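Uncharacterized protein AF_1548 (Archaeoglobus fulgidus, PDB 1Y88) is of unknown function but probably binds DNA and may act as an endonuclease. Local coordinates at residues A25-E30 / E129-L134; E108-A113 / I118-W123. All blocks are in the same frame, centred on the assembly; numbering follows the deposited sequence.

Contact 1 (A25-E30 / E129-L134); sequences ARLLEE and EGIEVL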
loop_
_atom_site.group_PDB
_atom_site.type_symbol
_atom_site.label_atom_id
_atom_site.label_comp_id
_atom_site.label_asym_id
_atom_site.label_seq_id
_atom_site.Cartn_x
_atom_site.Cartn_y
_atom_site.Cartn_z
ATOM N N ALA A 25 1.173 4.842 -22.613
ATOM C CA ALA A 25 1.923 4.141 -23.649
ATOM C C ALA A 25 2.008 5.020 -24.900
ATOM O O ALA A 25 3.053 5.140 -25.525
ATOM C CB ALA A 25 1.245 2.827 -24.001
ATOM N N ARG A 26 0.885 5.636 -25.240
ATOM C CA ARG A 26 0.842 6.488 -26.435
ATOM C C ARG A 26 1.808 7.688 -26.330
ATOM O O ARG A 26 2.562 7.990 -27.270
ATOM C CB ARG A 26 -0.590 6.929 -26.645
ATOM C CG ARG A 26 -0.743 7.742 -27.860
ATOM C CD ARG A 26 -0.714 6.859 -29.137
ATOM N NE ARG A 26 -1.021 7.793 -30.193
ATOM C CZ ARG A 26 -2.267 8.108 -30.530
ATOM N NH1 ARG A 26 -3.271 7.475 -29.951
ATOM N NH2 ARG A 26 -2.482 9.024 -31.463
ATOM N N LEU A 27 1.834 8.344 -25.170
ATOM C CA LEU A 27 2.780 9.436 -24.939
ATOM C C LEU A 27 4.225 8.953 -25.066
ATOM O O LEU A 27 5.071 9.649 -25.621
ATOM C CB LEU A 27 2.552 10.100 -23.570
ATOM C CG LEU A 27 1.206 10.796 -23.343
ATOM C CD1 LEU A 27 1.083 11.263 -21.876
ATOM C CD2 LEU A 27 1.115 12.012 -24.310
ATOM N N LEU A 28 4.522 7.746 -24.579
ATOM C CA LEU A 28 5.887 7.257 -24.716
ATOM C C LEU A 28 6.217 6.856 -26.162
ATOM O O LEU A 28 7.334 7.073 -26.640
ATOM C CB LEU A 28 6.172 6.120 -23.722
ATOM C CG LEU A 28 6.111 6.537 -22.242
ATOM C CD1 LEU A 28 6.220 5.321 -21.370
ATOM C CD2 LEU A 28 7.136 7.596 -21.818
ATOM N N GLU A 29 5.238 6.291 -26.856
ATOM C CA GLU A 29 5.418 5.949 -28.265
ATOM C C GLU A 29 5.783 7.203 -29.096
ATOM O O GLU A 29 6.576 7.129 -30.042
ATOM C CB GLU A 29 4.171 5.279 -28.816
ATOM C CG GLU A 29 4.036 3.814 -28.413
ATOM C CD GLU A 29 2.705 3.228 -28.791
ATOM O OE1 GLU A 29 1.685 3.937 -28.716
ATOM O OE2 GLU A 29 2.663 2.036 -29.138
ATOM N N GLU A 30 5.231 8.340 -28.701
ATOM C CA GLU A 30 5.529 9.623 -29.353
ATOM C C GLU A 30 6.967 10.053 -29.108
ATOM O O GLU A 30 7.502 10.910 -29.833
ATOM C CB GLU A 30 4.548 10.709 -28.889
ATOM C CG GLU A 30 3.123 10.484 -29.401
ATOM C CD GLU A 30 2.074 11.369 -28.727
ATOM O OE1 GLU A 30 2.347 11.981 -27.669
ATOM O OE2 GLU A 30 0.947 11.452 -29.275
ATOM N N GLU A 129 8.897 17.956 -17.975
ATOM C CA GLU A 129 8.613 16.598 -18.454
ATOM C C GLU A 129 7.325 15.988 -17.879
ATOM O O GLU A 129 7.093 14.782 -17.988
ATOM C CB GLU A 129 9.817 15.669 -18.185
ATOM C CG GLU A 129 11.145 16.113 -18.846
ATOM C CD GLU A 129 12.392 15.344 -18.339
ATOM O OE1 GLU A 129 12.366 14.786 -17.220
ATOM O OE2 GLU A 129 13.424 15.319 -19.068
ATOM N N GLY A 130 6.480 16.815 -17.298
ATOM C CA GLY A 130 5.269 16.315 -16.667
ATOM C C GLY A 130 4.246 15.910 -17.725
ATOM O O GLY A 130 4.411 16.240 -18.899
ATOM N N ILE A 131 3.205 15.202 -17.306
ATOM C CA ILE A 131 2.146 14.774 -18.249
ATOM C C ILE A 131 1.534 16.020 -18.931
ATOM O O ILE A 131 1.195 15.978 -20.126
ATOM C CB ILE A 131 1.049 13.950 -17.548
ATOM C CG1 ILE A 131 1.640 12.633 -16.981
ATOM C CG2 ILE A 131 -0.108 13.630 -18.532
ATOM C CD1 ILE A 131 0.623 11.796 -16.222
ATOM N N GLU A 132 1.417 17.122 -18.187
ATOM C CA GLU A 132 0.826 18.373 -18.774
ATOM C C GLU A 132 1.632 18.795 -20.016
ATOM O O GLU A 132 1.044 19.184 -21.062
ATOM C CB GLU A 132 0.747 19.513 -17.721
ATOM C CG GLU A 132 2.112 20.203 -17.458
ATOM C CD GLU A 132 2.130 21.143 -16.257
ATOM O OE1 GLU A 132 1.043 21.451 -15.719
ATOM O OE2 GLU A 132 3.237 21.560 -15.876
ATOM N N VAL A 133 2.964 18.702 -19.927
ATOM C CA VAL A 133 3.864 19.000 -21.054
ATOM C C VAL A 133 3.787 17.946 -22.157
ATOM O O VAL A 133 3.735 18.273 -23.356
ATOM C CB VAL A 133 5.337 19.124 -20.596
ATOM C CG1 VAL A 133 6.244 19.428 -21.793
ATOM C CG2 VAL A 133 5.471 20.198 -19.513
ATOM N N LEU A 134 3.817 16.674 -21.774
ATOM C CA LEU A 134 3.695 15.619 -22.784
ATOM C C LEU A 134 2.429 15.798 -23.645
ATOM O O LEU A 134 2.499 15.636 -24.870
ATOM C CB LEU A 134 3.663 14.237 -22.111
ATOM C CG LEU A 134 4.960 13.943 -21.314
ATOM C CD1 LEU A 134 4.880 12.572 -20.609
ATOM C CD2 LEU A 134 6.205 14.035 -22.174
#
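L27 drives its forked end against the first turn of helix 131-136, and both prongs of the fork settle on the same atom. CD1 lies 3.9 Å from L134 CB and CD2 lies 4.0 Å from it, so the leucine straddles the root of L134, and the two side chains meet at a slant. With chi1 at -63°, CG is anti to the carbonyl carbon of L27, which brings both methyls onto L134. This is the tight part of the interface, even though the CA atoms of L27 and L134 remain 6.6 Å apart. CD2 also rests against the main chain, 3.9 Å from L134 O, whereas I131 offers a more distant neighbour, its CG2 being 4.3 Å from L27 CD1. No hydrogen bond crosses between the segments, and together they bury just 158 Å².

Helix 17-29 is part of the restriction-endonuclease-like domain, and its L28 turns to the mixed sheet, touching W98 and F100. I131, immediately after the N-cap residue G130, leans on F100 too. L27 thus lies next to the apolar layer between helix and sheet, and joins to it a short helix that follows the last strand.

Toward the solvent the packing is looser. L134 is partly exposed there, and so is E30, whose side chain touches L140. One turn back, R26 departs in another direction and forms a salt bridge with D166, linking helix 17-29 to the C-terminal helices.

Contact 2 (E108-A113 / I118-W123); sequences EAKKYA and IKLTGW. With SO4 (sulfate ion), chain F.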
loop_
_atom_site.group_PDB
_atom_site.type_symbol
_atom_site.label_atom_id
_atom_site.label_comp_id
_atom_site.label_asym_id
_atom_site.label_seq_id
_atom_site.Cartn_x
_atom_site.Cartn_y
_atom_site.Cartn_z
ATOM N N GLU A 108 8.222 12.910 0.470
ATOM C CA GLU A 108 8.807 11.651 0.939
ATOM C C GLU A 108 8.926 10.670 -0.219
ATOM O O GLU A 108 9.924 10.008 -0.356
ATOM C CB GLU A 108 7.979 11.040 2.065
ATOM C CG GLU A 108 8.080 11.823 3.391
ATOM C CD GLU A 108 9.410 11.643 4.153
ATOM O OE1 GLU A 108 10.385 11.068 3.627
ATOM O OE2 GLU A 108 9.480 12.095 5.315
ATOM N N ALA A 109 7.893 10.588 -1.048
ATOM C CA ALA A 109 7.967 9.715 -2.240
ATOM C C ALA A 109 9.092 10.148 -3.198
ATOM O O ALA A 109 9.810 9.309 -3.726
ATOM C CB ALA A 109 6.596 9.675 -2.966
ATOM N N LYS A 110 9.241 11.468 -3.418
ATOM C CA LYS A 110 10.289 11.991 -4.302
ATOM C C LYS A 110 11.671 11.610 -3.760
ATOM O O LYS A 110 12.570 11.143 -4.491
ATOM C CB LYS A 110 10.156 13.512 -4.434
ATOM C CG LYS A 110 8.940 13.970 -5.261
ATOM C CD LYS A 110 8.957 15.494 -5.327
ATOM C CE LYS A 110 7.774 16.057 -6.129
ATOM N NZ LYS A 110 7.851 17.565 -6.094
ATOM N N LYS A 111 11.839 11.781 -2.451
ATOM C CA LYS A 111 13.121 11.462 -1.821
ATOM C C LYS A 111 13.457 9.973 -1.925
ATOM O O LYS A 111 14.569 9.608 -2.303
ATOM C CB LYS A 111 13.119 11.904 -0.345
ATOM C CG LYS A 111 14.498 11.733 0.319
ATOM C CD LYS A 111 14.494 12.354 1.717
ATOM C CE LYS A 111 15.884 12.142 2.406
ATOM N NZ LYS A 111 15.839 12.716 3.778
ATOM N N TYR A 112 12.494 9.130 -1.573
ATOM C CA TYR A 112 12.693 7.675 -1.626
ATOM C C TYR A 112 13.008 7.217 -3.066
ATOM O O TYR A 112 13.967 6.461 -3.339
ATOM C CB TYR A 112 11.445 6.992 -1.084
ATOM C CG TYR A 112 11.512 5.475 -1.175
ATOM C CD1 TYR A 112 12.262 4.722 -0.234
ATOM C CD2 TYR A 112 10.867 4.807 -2.206
ATOM C CE1 TYR A 112 12.358 3.302 -0.353
ATOM C CE2 TYR A 112 10.925 3.390 -2.312
ATOM C CZ TYR A 112 11.668 2.657 -1.404
ATOM O OH TYR A 112 11.681 1.286 -1.554
ATOM N N ALA A 113 12.207 7.723 -3.995
ATOM C CA ALA A 113 12.415 7.401 -5.406
ATOM C C ALA A 113 13.807 7.777 -5.901
ATOM O O ALA A 113 14.440 7.010 -6.626
ATOM C CB ALA A 113 11.316 8.075 -6.253
ATOM N N ILE A 118 13.681 5.020 -8.633
ATOM C CA ILE A 118 12.363 4.958 -9.324
ATOM C C ILE A 118 12.189 6.246 -10.133
ATOM O O ILE A 118 12.278 7.345 -9.585
ATOM C CB ILE A 118 11.183 4.833 -8.323
ATOM C CG1 ILE A 118 11.382 3.640 -7.366
ATOM C CG2 ILE A 118 9.817 4.714 -9.044
ATOM C CD1 ILE A 118 10.381 3.729 -6.177
ATOM N N LYS A 119 11.966 6.119 -11.447
ATOM C CA LYS A 119 11.643 7.306 -12.250
ATOM C C LYS A 119 10.255 7.759 -11.887
ATOM O O LYS A 119 9.375 6.929 -11.648
ATOM C CB LYS A 119 11.689 6.963 -13.759
ATOM C CG LYS A 119 13.057 6.699 -14.295
ATOM C CD LYS A 119 13.025 6.429 -15.828
ATOM C CE LYS A 119 12.557 7.665 -16.587
ATOM N NZ LYS A 119 13.619 8.684 -16.719
ATOM N N LEU A 120 10.022 9.079 -11.875
ATOM C CA LEU A 120 8.691 9.578 -11.525
ATOM C C LEU A 120 8.222 10.582 -12.567
ATOM O O LEU A 120 8.990 11.459 -12.951
ATOM C CB LEU A 120 8.728 10.289 -10.162
ATOM C CG LEU A 120 9.145 9.503 -8.902
ATOM C CD1 LEU A 120 9.183 10.478 -7.669
ATOM C CD2 LEU A 120 8.158 8.363 -8.662
ATOM N N THR A 121 6.967 10.457 -12.983
ATOM C CA THR A 121 6.368 11.506 -13.826
ATOM C C THR A 121 5.027 11.846 -13.248
ATOM O O THR A 121 4.196 10.970 -13.083
ATOM C CB THR A 121 6.237 11.035 -15.304
ATOM O OG1 THR A 121 7.537 10.816 -15.831
ATOM C CG2 THR A 121 5.525 12.116 -16.168
ATOM N N GLY A 122 4.835 13.124 -12.891
ATOM C CA GLY A 122 3.563 13.610 -12.376
ATOM C C GLY A 122 2.895 14.517 -13.393
ATOM O O GLY A 122 3.389 14.668 -14.518
ATOM N N TRP A 123 1.809 15.152 -12.994
ATOM C CA TRP A 123 1.190 16.156 -13.872
ATOM C C TRP A 123 2.195 17.242 -14.270
ATOM O O TRP A 123 2.237 17.698 -15.424
ATOM C CB TRP A 123 -0.010 16.796 -13.188
ATOM C CG TRP A 123 -0.792 17.647 -14.158
ATOM C CD1 TRP A 123 -0.900 19.010 -14.164
ATOM C CD2 TRP A 123 -1.562 17.170 -15.266
ATOM N NE1 TRP A 123 -1.710 19.416 -15.225
ATOM C CE2 TRP A 123 -2.134 18.308 -15.906
ATOM C CE3 TRP A 123 -1.842 15.894 -15.770
ATOM C CZ2 TRP A 123 -2.939 18.202 -17.056
ATOM C CZ3 TRP A 123 -2.661 15.784 -16.920
ATOM C CH2 TRP A 123 -3.201 16.935 -17.533
HETATM S S SO4 F . 13.020 11.805 5.887
HETATM O O1 SO4 F . 12.708 12.600 4.680
HETATM O O2 SO4 F . 12.024 10.722 6.037
HETATM O O3 SO4 F . 12.884 12.722 7.026
HETATM O O4 SO4 F . 14.367 11.283 5.829
#
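The peptide N-H of I118 turns back to the carbonyl of A113, five residues earlier, with I118 N 2.9 Å from A113 O. The bond is bent, 149° at the hydrogen, and its donor sits 21° off the carbonyl plane. A 6→1 closure of this kind is consistent with a Schellman-type end to helix 107-116, from which the chain swings into strand 119-121.

Next to this turn A113 wedges its one methyl between two larger residues. Its CB is 3.8 Å from I118 CB and 3.5 Å from L120 CD1, and the same L120 methyl reaches 3.9 Å from K110 CA. I118 extends CD1 to 3.9 Å from Y112 CE2, approaching the ring obliquely. Y112 holds its ring on that flank because CG is anti to the backbone N (chi1 176°), and beyond it the ring packs on helix 76-89. Helix and strand form the second half of a beta-alpha-beta crossover from strand 96-100 to its parallel neighbour 119-121.

On the side facing the second subunit, K111, fully extended beyond CG, places NZ 2.9 Å from O4 of a sulfate, probably a crystallisation ion, with a weak second bond to O1. E108 OE1 lies 2.9 Å from sulfate O2, and E47 N of the second subunit also binds the ion. The helix-strand side is apolar packing with one backbone hydrogen bond, while the far side is consistent with a polar, anion-accepting patch at the subunit boundary.

Both contacts are largely buried and apolar, but they hold different elements. Contact 1 packs two helices on each other, both with side chains on the sheet (L28 and I131 on F100), whereas contact 2 sets a helix on an edge of the sheet. Contact 2 joins neighbours in sequence and includes a backbone hydrogen bond; contact 1 brings together segments 99 residues apart through apolar packing, with no hydrogen bond across it. Contact 1 lies about 8 Å from the chain centre, contact 2 about 16 Å, reaching a sulfate and the second subunit. They meet where the chain leaving strand 119-121 pairs with the start of helix 131-136: I131 N probably bonds G122 O, at 2.8 Å.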